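VP4 protein (Tellina virus 1, PDB 3P06) probably acts as the serine protease domain of the birnavirus polyprotein, cutting it, including at its own junction with VP3, into the final viral products. Local coordinates at residues 119-124 / 152-157. Residues are numbered along the deposited sequence; the frame is centred on the assembly and turned at random.
Sequences PFLMVT and GLAANS. With SO4 (sulfate ion), chain B.
L153 lays its CD1 methyl over the backbone of M122, 3.5 Å from M122 O and close to M122 CB, with CG anti to the backbone N (chi1 174°) and chi2 near 66° turning CD1 that way. Beneath this overlap two parallel strands pair in the classic manner, with one residue bonding to two on its neighbour. M122 N donates to G152 O at 2.8 Å, almost straight at 175°, and M122 O receives A154 N; T124 N then bonds to A154 O. Where the ladder runs out, water takes over: one molecule bridges F120 O and G152 N, another T124 O and N156 N. On the face opposite L153, A154 CB meets L121 CD2 at 3.9 Å and V123 CG2 at 4.1 Å. T124 sets CG2 against A155 CB (3.6 Å), while OG1 hydrogen-bonds K141, the predicted active-site lysine. K141 also bonds a sulfate, probably from the crystallisation liquor, together with L136 N and L137 N. T124, near the predicted nucleophile S102, thus brings the pair to the edge of what is probably the catalytic site. Strand 153-155 is central in a three-stranded parallel sheet, between 122-123 and 161-162; helix 138-149 packs against M122 and L153, and helix 166-173 against L121 and V123.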
ATOM      1  N   PRO A 119       0.873 -11.318  -1.608  1.00 18.87           N
ATOM      2  CA  PRO A 119       0.916 -11.648  -3.030  1.00 18.78           C
ATOM      3  C   PRO A 119       2.098 -10.937  -3.732  1.00 18.78           C
ATOM      4  O   PRO A 119       2.520  -9.841  -3.321  1.00 18.44           O
ATOM      5  CB  PRO A 119      -0.424 -11.057  -3.589  1.00 19.96           C
ATOM      6  CG  PRO A 119      -0.815 -10.042  -2.672  1.00 20.30           C
ATOM      7  CD  PRO A 119      -0.315 -10.497  -1.271  1.00 18.38           C
ATOM      8  N   PHE A 120       2.602 -11.539  -4.793  1.00 18.55           N
ATOM      9  CA  PHE A 120       3.677 -10.913  -5.527  1.00 19.80           C
ATOM     10  C   PHE A 120       3.021 -10.011  -6.552  1.00 19.47           C
ATOM     11  O   PHE A 120       2.963 -10.353  -7.732  1.00 20.17           O
ATOM     12  CB  PHE A 120       4.522 -11.986  -6.176  1.00 19.90           C
ATOM     13  CG  PHE A 120       5.722 -11.468  -6.890  1.00 19.23           C
ATOM     14  CD1 PHE A 120       6.728 -10.823  -6.204  1.00 20.10           C
ATOM     15  CD2 PHE A 120       5.863 -11.662  -8.284  1.00 19.51           C
ATOM     16  CE1 PHE A 120       7.857 -10.319  -6.886  1.00 21.20           C
ATOM     17  CE2 PHE A 120       7.014 -11.139  -8.960  1.00 20.06           C
ATOM     18  CZ  PHE A 120       7.994 -10.515  -8.248  1.00 16.76           C
ATOM     19  N   LEU A 121       2.510  -8.872  -6.084  1.00 18.34           N
ATOM     20  CA  LEU A 121       1.755  -8.003  -6.922  1.00 19.40           C
ATOM     21  C   LEU A 121       1.543  -6.730  -6.136  1.00 20.44           C
ATOM     22  O   LEU A 121       1.201  -6.781  -4.949  1.00 24.05           O
ATOM     23  CB  LEU A 121       0.394  -8.635  -7.213  1.00 20.60           C
ATOM     24  CG  LEU A 121      -0.523  -7.875  -8.186  1.00 21.84           C
ATOM     25  CD1 LEU A 121      -0.042  -8.004  -9.585  1.00 21.44           C
ATOM     26  CD2 LEU A 121      -1.986  -8.325  -8.112  1.00 21.82           C
HETATM   27  N   MSE A 122       1.715  -5.586  -6.759  1.00 17.99           N
HETATM   28  CA  MSE A 122       1.486  -4.334  -6.046  1.00 16.00           C
HETATM   29  C   MSE A 122       0.109  -3.860  -6.459  1.00 16.43           C
HETATM   30  O   MSE A 122      -0.371  -4.190  -7.574  1.00 16.20           O
HETATM   31  CB  MSE A 122       2.522  -3.288  -6.454  1.00 14.66           C
HETATM   32  CG  MSE A 122       3.953  -3.727  -6.075  1.00 16.09           C
HETATM   33 SE   MSE A 122       5.146  -2.174  -6.454  1.00 24.15          SE
HETATM   34  CE  MSE A 122       4.896  -1.386  -4.692  1.00 12.02           C
ATOM     35  N   VAL A 123      -0.524  -3.076  -5.601  1.00 15.68           N
ATOM     36  CA  VAL A 123      -1.872  -2.640  -5.942  1.00 17.58           C
ATOM     37  C   VAL A 123      -2.028  -1.127  -5.729  1.00 16.28           C
ATOM     38  O   VAL A 123      -1.569  -0.617  -4.731  1.00 16.35           O
ATOM     39  CB  VAL A 123      -2.885  -3.455  -5.079  1.00 19.53           C
ATOM     40  CG1 VAL A 123      -4.302  -2.877  -5.207  1.00 20.98           C
ATOM     41  CG2 VAL A 123      -2.844  -5.000  -5.474  1.00 20.07           C
ATOM     42  N   THR A 124      -2.652  -0.398  -6.639  1.00 16.78           N
ATOM     43  CA  THR A 124      -2.867   1.046  -6.395  1.00 17.45           C
ATOM     44  C   THR A 124      -4.317   1.408  -6.717  1.00 18.24           C
ATOM     45  O   THR A 124      -4.880   0.916  -7.717  1.00 17.49           O
ATOM     46  CB  THR A 124      -1.846   1.978  -7.239  1.00 17.76           C
ATOM     47  OG1 THR A 124      -1.918   3.356  -6.811  1.00 22.98           O
ATOM     48  CG2 THR A 124      -2.168   1.969  -8.708  1.00 18.34           C
ATOM     49  N   GLY A 152       4.588  -7.106 -10.851  1.00 20.06           N
ATOM     50  CA  GLY A 152       3.332  -6.610 -11.465  1.00 19.47           C
ATOM     51  C   GLY A 152       2.569  -5.559 -10.632  1.00 19.13           C
ATOM     52  O   GLY A 152       2.665  -5.493  -9.389  1.00 17.28           O
ATOM     53  N   LEU A 153       1.733  -4.777 -11.323  1.00 19.05           N
ATOM     54  CA  LEU A 153       0.926  -3.797 -10.618  1.00 18.32           C
ATOM     55  C   LEU A 153      -0.523  -3.988 -11.059  1.00 18.73           C
ATOM     56  O   LEU A 153      -0.759  -4.099 -12.254  1.00 19.26           O
ATOM     57  CB  LEU A 153       1.374  -2.421 -11.043  1.00 18.26           C
ATOM     58  CG  LEU A 153       0.506  -1.271 -10.470  1.00 20.01           C
ATOM     59  CD1 LEU A 153       0.587  -1.128  -8.933  1.00 14.29           C
ATOM     60  CD2 LEU A 153       0.838   0.088 -11.108  1.00 19.15           C
ATOM     61  N   ALA A 154      -1.462  -4.006 -10.104  1.00 17.10           N
ATOM     62  CA  ALA A 154      -2.889  -4.036 -10.389  1.00 17.17           C
ATOM     63  C   ALA A 154      -3.428  -2.655 -10.145  1.00 16.46           C
ATOM     64  O   ALA A 154      -3.032  -1.992  -9.171  1.00 15.69           O
ATOM     65  CB  ALA A 154      -3.622  -5.021  -9.503  1.00 17.76           C
ATOM     66  N   ALA A 155      -4.331  -2.207 -11.023  1.00 15.42           N
ATOM     67  CA  ALA A 155      -4.906  -0.832 -10.897  1.00 16.96           C
ATOM     68  C   ALA A 155      -6.108  -0.796 -11.803  1.00 18.99           C
ATOM     69  O   ALA A 155      -6.245  -1.673 -12.657  1.00 19.86           O
ATOM     70  CB  ALA A 155      -3.889   0.306 -11.379  1.00 14.87           C
ATOM     71  N   ASN A 156      -6.940   0.248 -11.663  1.00 21.08           N
ATOM     72  CA  ASN A 156      -8.041   0.434 -12.590  1.00 23.03           C
ATOM     73  C   ASN A 156      -7.508   1.183 -13.825  1.00 24.55           C
ATOM     74  O   ASN A 156      -7.786   2.362 -14.028  1.00 25.25           O
ATOM     75  CB  ASN A 156      -9.168   1.196 -11.908  1.00 24.34           C
ATOM     76  CG  ASN A 156     -10.414   1.318 -12.801  1.00 28.19           C
ATOM     77  OD1 ASN A 156     -10.388   0.910 -13.981  1.00 28.21           O
ATOM     78  ND2 ASN A 156     -11.495   1.840 -12.238  1.00 24.11           N
ATOM     79  N   SER A 157      -6.725   0.488 -14.628  1.00 23.98           N
ATOM     80  CA  SER A 157      -6.057   1.078 -15.736  1.00 25.87           C
ATOM     81  C   SER A 157      -5.616  -0.017 -16.692  1.00 27.35           C
ATOM     82  O   SER A 157      -5.141  -1.078 -16.292  1.00 25.74           O
ATOM     83  CB  SER A 157      -4.819   1.847 -15.290  1.00 24.42           C
ATOM     84  OG  SER A 157      -3.860   1.914 -16.338  1.00 25.54           O
TER
HETATM   85  S   SO4 B 100      -3.457   6.082  -8.598  1.00 31.49           S
HETATM   86  O1  SO4 B 100      -4.277   5.022  -8.070  1.00 34.57           O
HETATM   87  O2  SO4 B 100      -2.555   5.493  -9.588  1.00 31.23           O
HETATM   88  O3  SO4 B 100      -4.348   7.034  -9.227  1.00 35.42           O
HETATM   89  O4  SO4 B 100      -2.703   6.844  -7.634  1.00 28.60           O
HETATM   90  O   HOH W   1       3.794  -9.578 -10.241  1.00 15.64           O
HETATM   91  O   HOH W   2      -6.478   2.207  -9.606  1.00 12.41           O